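Local coordinates for protein cytochrome P450 reductase (Amycolatopsis methanolica 239, PDB 5OGX) that transfers electrons from NADH, through FAD and a [2Fe-2S] cluster, to a cytochrome P450 that O-demethylates guaiacol and other lignin-derived aromatics, at residues 6-11 / 84-89; 12-17 / 24-29; 52-57 / 77-82. All blocks are in the same frame, centred on the assembly; numbering follows the deposited sequence.

Interaction 1: residues 6-11 / 84-89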
loop_
_atom_site.group_PDB
_atom_site.type_symbol
_atom_site.label_atom_id
_atom_site.label_comp_id
_atom_site.label_asym_id
_atom_site.label_seq_id
_atom_site.Cartn_x
_atom_site.Cartn_y
_atom_site.Cartn_z
ATOM N N ALA A 6 0.250 -17.725 -23.470
ATOM C CA ALA A 6 -1.041 -17.691 -22.799
ATOM C C ALA A 6 -0.853 -18.102 -21.342
ATOM O O ALA A 6 -0.299 -19.172 -21.061
ATOM C CB ALA A 6 -2.024 -18.622 -23.508
ATOM N N VAL A 7 -1.290 -17.251 -20.420
ATOM C CA VAL A 7 -1.216 -17.552 -18.995
ATOM C C VAL A 7 -2.607 -17.411 -18.393
ATOM O O VAL A 7 -3.354 -16.485 -18.723
ATOM C CB VAL A 7 -0.186 -16.653 -18.278
ATOM C CG1 VAL A 7 1.201 -16.856 -18.924
ATOM C CG2 VAL A 7 -0.588 -15.192 -18.348
ATOM N N SER A 8 -2.968 -18.342 -17.515
ATOM C CA SER A 8 -4.334 -18.395 -17.030
ATOM C C SER A 8 -4.346 -18.602 -15.523
ATOM O O SER A 8 -3.485 -19.287 -14.966
ATOM C CB SER A 8 -5.128 -19.516 -17.699
ATOM O OG SER A 8 -4.589 -20.775 -17.358
ATOM N N VAL A 9 -5.350 -18.015 -14.883
ATOM C CA VAL A 9 -5.646 -18.252 -13.472
ATOM C C VAL A 9 -7.153 -18.156 -13.290
ATOM O O VAL A 9 -7.796 -17.270 -13.854
ATOM C CB VAL A 9 -4.918 -17.258 -12.539
ATOM C CG1 VAL A 9 -5.379 -15.808 -12.768
ATOM C CG2 VAL A 9 -5.150 -17.646 -11.081
ATOM N N GLY A 10 -7.719 -19.076 -12.509
ATOM C CA GLY A 10 -9.144 -19.018 -12.210
ATOM C C GLY A 10 -10.057 -19.026 -13.417
ATOM O O GLY A 10 -11.118 -18.391 -13.387
ATOM N N GLY A 11 -9.676 -19.719 -14.483
ATOM C CA GLY A 11 -10.475 -19.747 -15.688
ATOM C C GLY A 11 -10.322 -18.549 -16.598
ATOM O O GLY A 11 -10.975 -18.507 -17.651
ATOM N N ASP A 84 3.208 -21.574 -22.473
ATOM C CA ASP A 84 1.860 -21.365 -21.958
ATOM C C ASP A 84 1.767 -21.979 -20.570
ATOM O O ASP A 84 2.212 -23.112 -20.351
ATOM C CB ASP A 84 0.821 -21.982 -22.888
ATOM C CG ASP A 84 0.842 -21.372 -24.263
ATOM O OD1 ASP A 84 1.498 -20.325 -24.438
ATOM O OD2 ASP A 84 0.198 -21.942 -25.165
ATOM N N THR A 85 1.227 -21.215 -19.623
ATOM C CA THR A 85 1.359 -21.554 -18.213
ATOM C C THR A 85 0.036 -21.336 -17.501
ATOM O O THR A 85 -0.586 -20.280 -17.639
ATOM C CB THR A 85 2.472 -20.720 -17.565
ATOM O OG1 THR A 85 3.737 -21.126 -18.105
ATOM C CG2 THR A 85 2.493 -20.881 -16.048
ATOM N N GLU A 86 -0.386 -22.346 -16.749
ATOM C CA GLU A 86 -1.598 -22.304 -15.946
ATOM C C GLU A 86 -1.200 -22.254 -14.479
ATOM O O GLU A 86 -0.376 -23.057 -14.038
ATOM C CB GLU A 86 -2.465 -23.541 -16.217
ATOM C CG GLU A 86 -3.705 -23.608 -15.346
ATOM C CD GLU A 86 -4.512 -24.882 -15.542
ATOM O OE1 GLU A 86 -5.599 -24.982 -14.928
ATOM O OE2 GLU A 86 -4.072 -25.776 -16.299
ATOM N N VAL A 87 -1.784 -21.323 -13.716
ATOM C CA VAL A 87 -1.366 -21.147 -12.333
ATOM C C VAL A 87 -2.567 -21.177 -11.398
ATOM O O VAL A 87 -3.715 -20.999 -11.804
ATOM C CB VAL A 87 -0.575 -19.838 -12.128
ATOM C CG1 VAL A 87 0.643 -19.806 -13.051
ATOM C CG2 VAL A 87 -1.467 -18.633 -12.348
ATOM N N ARG A 88 -2.281 -21.429 -10.128
ATOM C CA ARG A 88 -3.286 -21.382 -9.077
ATOM C C ARG A 88 -2.839 -20.366 -8.052
ATOM O O ARG A 88 -1.721 -20.448 -7.529
ATOM C CB ARG A 88 -3.492 -22.738 -8.407
ATOM C CG ARG A 88 -4.524 -22.644 -7.260
ATOM C CD ARG A 88 -4.712 -23.967 -6.557
ATOM N NE ARG A 88 -3.491 -24.465 -5.929
ATOM C CZ ARG A 88 -2.958 -23.979 -4.814
ATOM N NH1 ARG A 88 -3.533 -22.972 -4.168
ATOM N NH2 ARG A 88 -1.851 -24.528 -4.328
ATOM N N SER A 89 -3.714 -19.406 -7.778
ATOM C CA SER A 89 -3.472 -18.404 -6.755
ATOM C C SER A 89 -4.461 -18.677 -5.629
ATOM O O SER A 89 -4.722 -19.838 -5.307
ATOM C CB SER A 89 -3.616 -16.993 -7.348
ATOM O OG SER A 89 -3.455 -15.970 -6.377
#
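S8 and E86 pair side by side on two parallel strands, with S8 OG resting 3.6 Å from E86 CG, the methylene stem of a chain that runs on extended toward solvent. The S8 backbone works in both directions: its N-H reaches T85 O, and its carbonyl O takes the N-H of V87 at 2.9 Å. Two residues earlier A6 O likewise receives T85 N, but the A6 N-H goes to the D84 side chain. That last bond, A6 N to D84 OD1 at 3.0 Å, meets the carboxylate from above its plane, about 60° out, and D84 thereby continues the ladder past the strand end. Strands 5-9 and 85-88 are the central parallel pair of the mixed five-stranded sheet in the beta-grasp fold of the 2Fe-2S ferredoxin domain. V7, T85, V9 and V87 share the face under helix 22-28; L22 packs on V7 and V87, F26 on V7 and V9. With CG2 anti to its backbone N (chi1 64° to CG1), V9 lies along the neighbouring strand: CG2 is 3.7 Å from V87 O, and V9 CB is 3.7 Å from V87 CG2.

Interaction 2: residues 12-17 / 24-29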
loop_
_atom_site.group_PDB
_atom_site.type_symbol
_atom_site.label_atom_id
_atom_site.label_comp_id
_atom_site.label_asym_id
_atom_site.label_seq_id
_atom_site.Cartn_x
_atom_site.Cartn_y
_atom_site.Cartn_z
ATOM N N ARG A 12 -9.471 -17.591 -16.248
ATOM C CA ARG A 12 -9.275 -16.367 -17.015
ATOM C C ARG A 12 -7.909 -16.396 -17.687
ATOM O O ARG A 12 -6.894 -16.632 -17.025
ATOM C CB ARG A 12 -9.388 -15.138 -16.106
ATOM C CG ARG A 12 -10.814 -14.795 -15.669
ATOM C CD ARG A 12 -11.399 -13.659 -16.519
ATOM N NE ARG A 12 -11.411 -12.380 -15.806
ATOM C CZ ARG A 12 -11.320 -11.188 -16.393
ATOM N NH1 ARG A 12 -11.205 -11.098 -17.712
ATOM N NH2 ARG A 12 -11.341 -10.082 -15.660
ATOM N N ARG A 13 -7.873 -16.118 -18.987
ATOM C CA ARG A 13 -6.633 -16.106 -19.744
ATOM C C ARG A 13 -6.239 -14.681 -20.113
ATOM O O ARG A 13 -7.093 -13.861 -20.460
ATOM C CB ARG A 13 -6.767 -16.939 -21.025
ATOM C CG ARG A 13 -5.586 -16.794 -21.987
ATOM C CD ARG A 13 -5.966 -17.191 -23.403
ATOM N NE ARG A 13 -4.917 -16.856 -24.367
ATOM C CZ ARG A 13 -4.763 -17.472 -25.531
ATOM N NH1 ARG A 13 -5.589 -18.454 -25.858
ATOM N NH2 ARG A 13 -3.790 -17.113 -26.364
ATOM N N VAL A 14 -4.940 -14.391 -20.039
ATOM C CA VAL A 14 -4.355 -13.209 -20.662
ATOM C C VAL A 14 -3.132 -13.660 -21.450
ATOM O O VAL A 14 -2.665 -14.795 -21.326
ATOM C CB VAL A 14 -3.986 -12.111 -19.640
ATOM C CG1 VAL A 14 -5.192 -11.768 -18.761
ATOM C CG2 VAL A 14 -2.814 -12.541 -18.797
ATOM N N ASP A 15 -2.633 -12.777 -22.308
ATOM C CA ASP A 15 -1.432 -13.081 -23.068
ATOM C C ASP A 15 -0.279 -12.269 -22.498
ATOM O O ASP A 15 -0.392 -11.052 -22.317
ATOM C CB ASP A 15 -1.634 -12.820 -24.559
ATOM C CG ASP A 15 -2.621 -13.792 -25.168
ATOM O OD1 ASP A 15 -2.269 -14.986 -25.295
ATOM O OD2 ASP A 15 -3.756 -13.374 -25.482
ATOM N N CYS A 16 0.804 -12.961 -22.173
ATOM C CA CYS A 16 1.941 -12.394 -21.471
ATOM C C CYS A 16 3.130 -12.358 -22.418
ATOM O O CYS A 16 3.482 -13.378 -23.016
ATOM C CB CYS A 16 2.263 -13.229 -20.230
ATOM S SG CYS A 16 3.533 -12.527 -19.156
ATOM N N GLU A 17 3.734 -11.183 -22.574
ATOM C CA GLU A 17 4.946 -11.102 -23.368
ATOM C C GLU A 17 6.075 -11.845 -22.653
ATOM O O GLU A 17 6.073 -11.959 -21.427
ATOM C CB GLU A 17 5.330 -9.647 -23.609
ATOM C CG GLU A 17 4.190 -8.813 -24.165
ATOM C CD GLU A 17 4.674 -7.557 -24.864
ATOM O OE1 GLU A 17 5.844 -7.532 -25.301
ATOM O OE2 GLU A 17 3.884 -6.597 -24.978
ATOM N N GLU A 24 2.023 -8.682 -13.792
ATOM C CA GLU A 24 1.719 -7.499 -14.588
ATOM C C GLU A 24 0.817 -7.834 -15.764
ATOM O O GLU A 24 -0.066 -7.043 -16.110
ATOM C CB GLU A 24 3.010 -6.830 -15.051
ATOM C CG GLU A 24 3.711 -6.215 -13.859
ATOM C CD GLU A 24 4.666 -5.117 -14.217
ATOM O OE1 GLU A 24 5.074 -5.042 -15.399
ATOM O OE2 GLU A 24 5.021 -4.351 -13.296
ATOM N N ALA A 25 0.987 -9.015 -16.354
ATOM C CA ALA A 25 0.090 -9.430 -17.424
ATOM C C ALA A 25 -1.348 -9.546 -16.920
ATOM O O ALA A 25 -2.284 -9.071 -17.576
ATOM C CB ALA A 25 0.563 -10.755 -18.028
ATOM N N PHE A 26 -1.546 -10.174 -15.750
ATOM C CA PHE A 26 -2.899 -10.321 -15.219
ATOM C C PHE A 26 -3.494 -8.961 -14.861
ATOM O O PHE A 26 -4.597 -8.628 -15.301
ATOM C CB PHE A 26 -2.916 -11.254 -13.996
ATOM C CG PHE A 26 -2.759 -12.723 -14.352
ATOM C CD1 PHE A 26 -3.630 -13.332 -15.245
ATOM C CD2 PHE A 26 -1.741 -13.482 -13.798
ATOM C CE1 PHE A 26 -3.481 -14.678 -15.603
ATOM C CE2 PHE A 26 -1.590 -14.831 -14.142
ATOM C CZ PHE A 26 -2.463 -15.428 -15.041
ATOM N N LEU A 27 -2.777 -8.145 -14.079
ATOM C CA LEU A 27 -3.393 -6.885 -13.661
ATOM C C LEU A 27 -3.625 -5.947 -14.842
ATOM O O LEU A 27 -4.611 -5.201 -14.860
ATOM C CB LEU A 27 -2.550 -6.182 -12.594
ATOM C CG LEU A 27 -2.321 -6.912 -11.272
ATOM C CD1 LEU A 27 -1.430 -6.055 -10.355
ATOM C CD2 LEU A 27 -3.633 -7.262 -10.578
ATOM N N ARG A 28 -2.724 -5.941 -15.820
ATOM C CA ARG A 28 -2.965 -5.111 -16.998
ATOM C C ARG A 28 -4.203 -5.571 -17.760
ATOM O O ARG A 28 -4.860 -4.761 -18.427
ATOM C CB ARG A 28 -1.736 -5.119 -17.907
ATOM C CG ARG A 28 -0.581 -4.278 -17.360
ATOM C CD ARG A 28 0.517 -4.147 -18.386
ATOM N NE ARG A 28 1.619 -3.318 -17.914
ATOM C CZ ARG A 28 1.693 -2.003 -18.095
ATOM N NH1 ARG A 28 0.720 -1.364 -18.728
ATOM N NH2 ARG A 28 2.743 -1.326 -17.646
ATOM N N GLY A 29 -4.549 -6.849 -17.657
ATOM C CA GLY A 29 -5.788 -7.359 -18.206
ATOM C C GLY A 29 -6.998 -7.231 -17.308
ATOM O O GLY A 29 -8.060 -7.767 -17.646
#
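V14 stands up from strand 12-16 against the helix, and its two methyls fit the ground between A25, F26 and G29. V14 CG2 is the methyl in closer contact: it lies 3.7 Å from A25 O and equally 3.7 Å from F26 CD1, with A25 CB a little farther off. CG1, anti to the carbonyl carbon (chi1 -53°), leans toward the end of the helix, where G29 CA passes at 4.5 Å. V14 CG1 can sit there because G29 has no side chain; a CB would run into it. The phenyl ring of F26 reaches back to the strand along its CD1-CE1 side, its side chain slanting across that of V14, and CE1 comes within 4.2 Å of R12 O. On the other flank the small A25 lets the strand come close: its methyl is a low bump against C16, 3.6 Å from SG and 3.7 Å from C16 CB. C16 SG is swung anti to its backbone N, chi1 -173°, which brings the sulfur alongside that methyl. Cutting V14 back to an alanine would probably open a gap beside F26 CD1 and leave the ring freer to shift. R13 and D15 point away from the helix and pair with each other, R13 NH2 giving D15 OD1 a 2.8 Å salt bridge in the guanidinium plane. The axes of strand 12-16 and helix 24-28 run at 120°, as the helix of a beta-grasp fold lies across its sheet. Strand 12-16 is an edge strand of the five-stranded sheet, joined to 5-9 through V7 and V14; F26 also packs on V7 and V9, while L27, on the far side of the helix, meets L194 of strand 187-194.

Interaction 3: residues 52-57 / 77-82. With FES (Fe2/s2 (inorganic) cluster), chain C.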
loop_
_atom_site.group_PDB
_atom_site.type_symbol
_atom_site.label_atom_id
_atom_site.label_comp_id
_atom_site.label_asym_id
_atom_site.label_seq_id
_atom_site.Cartn_x
_atom_site.Cartn_y
_atom_site.Cartn_z
ATOM N N GLY A 52 3.063 -25.793 -17.577
ATOM C CA GLY A 52 3.940 -24.814 -18.188
ATOM C C GLY A 52 5.255 -24.677 -17.448
ATOM O O GLY A 52 5.719 -25.583 -16.753
ATOM N N GLU A 53 5.868 -23.506 -17.603
ATOM C CA GLU A 53 7.208 -23.304 -17.080
ATOM C C GLU A 53 7.473 -21.812 -16.977
ATOM O O GLU A 53 7.045 -21.033 -17.836
ATOM C CB GLU A 53 8.266 -23.981 -17.969
ATOM C CG GLU A 53 9.650 -24.049 -17.331
ATOM C CD GLU A 53 10.757 -24.375 -18.326
ATOM O OE1 GLU A 53 10.486 -24.403 -19.549
ATOM O OE2 GLU A 53 11.904 -24.596 -17.876
ATOM N N VAL A 54 8.176 -21.423 -15.921
ATOM C CA VAL A 54 8.494 -20.024 -15.697
ATOM C C VAL A 54 9.974 -19.882 -15.385
ATOM O O VAL A 54 10.649 -20.828 -14.969
ATOM C CB VAL A 54 7.646 -19.412 -14.561
ATOM C CG1 VAL A 54 6.163 -19.474 -14.921
ATOM C CG2 VAL A 54 7.914 -20.131 -13.239
ATOM N N ASP A 55 10.473 -18.679 -15.625
ATOM C CA ASP A 55 11.758 -18.241 -15.111
ATOM C C ASP A 55 11.483 -17.450 -13.843
ATOM O O ASP A 55 10.657 -16.533 -13.854
ATOM C CB ASP A 55 12.492 -17.382 -16.139
ATOM C CG ASP A 55 13.706 -16.696 -15.555
ATOM O OD1 ASP A 55 14.719 -17.389 -15.331
ATOM O OD2 ASP A 55 13.644 -15.475 -15.311
ATOM N N HIS A 56 12.147 -17.819 -12.747
ATOM C CA HIS A 56 11.835 -17.203 -11.462
ATOM C C HIS A 56 12.401 -15.799 -11.302
ATOM O O HIS A 56 12.083 -15.139 -10.308
ATOM C CB HIS A 56 12.322 -18.096 -10.325
ATOM C CG HIS A 56 11.523 -19.351 -10.181
ATOM N ND1 HIS A 56 10.213 -19.351 -9.758
ATOM C CD2 HIS A 56 11.836 -20.643 -10.442
ATOM C CE1 HIS A 56 9.759 -20.593 -9.742
ATOM N NE2 HIS A 56 10.726 -21.396 -10.151
ATOM N N GLY A 57 13.213 -15.329 -12.243
ATOM C CA GLY A 57 13.660 -13.943 -12.205
ATOM C C GLY A 57 14.418 -13.608 -10.937
ATOM O O GLY A 57 15.292 -14.359 -10.487
ATOM N N CYS A 77 4.981 -11.810 -9.265
ATOM C CA CYS A 77 5.644 -10.565 -9.655
ATOM C C CYS A 77 7.078 -10.771 -10.112
ATOM O O CYS A 77 7.689 -9.825 -10.626
ATOM C CB CYS A 77 5.640 -9.549 -8.506
ATOM S SG CYS A 77 6.678 -10.072 -7.128
ATOM N N GLN A 78 7.634 -11.977 -9.958
ATOM C CA GLN A 78 8.980 -12.243 -10.436
ATOM C C GLN A 78 9.009 -13.231 -11.589
ATOM O O GLN A 78 9.975 -13.238 -12.355
ATOM C CB GLN A 78 9.840 -12.781 -9.281
ATOM C CG GLN A 78 9.838 -11.845 -8.100
ATOM C CD GLN A 78 10.545 -10.557 -8.443
ATOM O OE1 GLN A 78 11.654 -10.582 -8.991
ATOM N NE2 GLN A 78 9.910 -9.432 -8.163
ATOM N N ALA A 79 7.957 -14.024 -11.756
ATOM C CA ALA A 79 7.978 -15.122 -12.711
ATOM C C ALA A 79 7.617 -14.634 -14.109
ATOM O O ALA A 79 6.635 -13.908 -14.294
ATOM C CB ALA A 79 7.007 -16.221 -12.265
ATOM N N ARG A 80 8.424 -15.027 -15.094
ATOM C CA ARG A 80 8.079 -14.791 -16.481
ATOM C C ARG A 80 7.899 -16.124 -17.196
ATOM O O ARG A 80 8.673 -17.057 -16.972
ATOM C CB ARG A 80 9.153 -13.959 -17.203
ATOM C CG ARG A 80 9.370 -12.590 -16.560
ATOM C CD ARG A 80 10.539 -11.824 -17.205
ATOM N NE ARG A 80 10.581 -10.452 -16.703
ATOM C CZ ARG A 80 11.108 -10.105 -15.532
ATOM N NH1 ARG A 80 11.653 -11.029 -14.745
ATOM N NH2 ARG A 80 11.086 -8.833 -15.144
ATOM N N PRO A 81 6.884 -16.241 -18.043
ATOM C CA PRO A 81 6.578 -17.536 -18.657
ATOM C C PRO A 81 7.609 -17.903 -19.708
ATOM O O PRO A 81 8.113 -17.043 -20.433
ATOM C CB PRO A 81 5.201 -17.309 -19.289
ATOM C CG PRO A 81 5.178 -15.822 -19.588
ATOM C CD PRO A 81 5.935 -15.186 -18.450
ATOM N N LEU A 82 7.918 -19.195 -19.778
ATOM C CA LEU A 82 8.714 -19.759 -20.864
ATOM C C LEU A 82 7.877 -20.646 -21.772
ATOM O O LEU A 82 8.404 -21.212 -22.743
ATOM C CB LEU A 82 9.898 -20.544 -20.295
ATOM C CG LEU A 82 10.774 -19.783 -19.302
ATOM C CD1 LEU A 82 11.652 -20.741 -18.506
ATOM C CD2 LEU A 82 11.618 -18.747 -20.028
HETATM FE FE1 FES C . 5.010 -8.951 -3.231
HETATM FE FE2 FES C . 5.105 -10.480 -5.349
HETATM S S1 FES C . 6.259 -10.751 -3.536
HETATM S S2 FES C . 3.710 -8.816 -4.999
HETATM O O HOH W 1 11.723 -13.834 -14.623
#
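D55 and R80 form the hydrogen-bonded pair of a short antiparallel ladder: D55 N donates a hydrogen bond to R80 O at 2.8 Å, and R80 N donates one to D55 O at 3.0 Å. A third backbone bond, L82 N to E53 O, is nearly straight at the hydrogen, 175°. D55 O is shared further, for the CA-H of A79 also points at it. Beyond the ladder a water ties the side chains together. It accepts from R80 NH1 in the guanidinium plane and lies 2.6 Å from D55 OD2 and 2.9 Å from Q78 O. The opposite charges of D55 and R80 thus meet through water, D55 OD2 and R80 NH1 standing 4.9 Å apart. D55 CG stands anti to the backbone N (chi1 169°), on the same face as R80, and OD2 also takes a weak bond from G57 N. The inner nitrogen R80 NE donates to G19 O. Packing fills in between: V54 CB sits 4.0 Å from A79 CB, V54 CG2 covers one face of the H56 ring toward its rim, and L82 CD1 crosses the end of the E53 side chain, nearest its carboxylate carbon CD. At the start of segment 77-82, Q78 NE2 donates to C77 SG, with the sulfur close to the amide plane; such an N-H...S bond probably draws charge off the thiolate. C77 SG binds FE2 of the cluster at 2.4 Å, with C45 the second cysteine on that iron. This is the fourth-cysteine site of a plant-type [2Fe-2S] ferredoxin domain, where the last ligand lies apart in sequence from the cysteine loop.

Overall arrangement
All three contacts belong to the iron-sulfur domain. Interactions 1 and 2 share its five-stranded sheet: V7 O bonds V14 N between the adjoining strands, and F26 of interaction 2 packs on V9 of interaction 1, closing a partly buried core under helix 22-28. Interaction 1 is built on backbone bonds between parallel strands, whereas interaction 2 joins strand to helix by apolar fit. Interaction 3 lies nearer the surface in a separate two-stranded ladder, mixing backbone bonds with a water bridge, and alone among the three supplies a cluster ligand. It meets the sheet where T85 OG1, which also bonds A83 O, bonds E53 N, and P81 packs on V7 and C16.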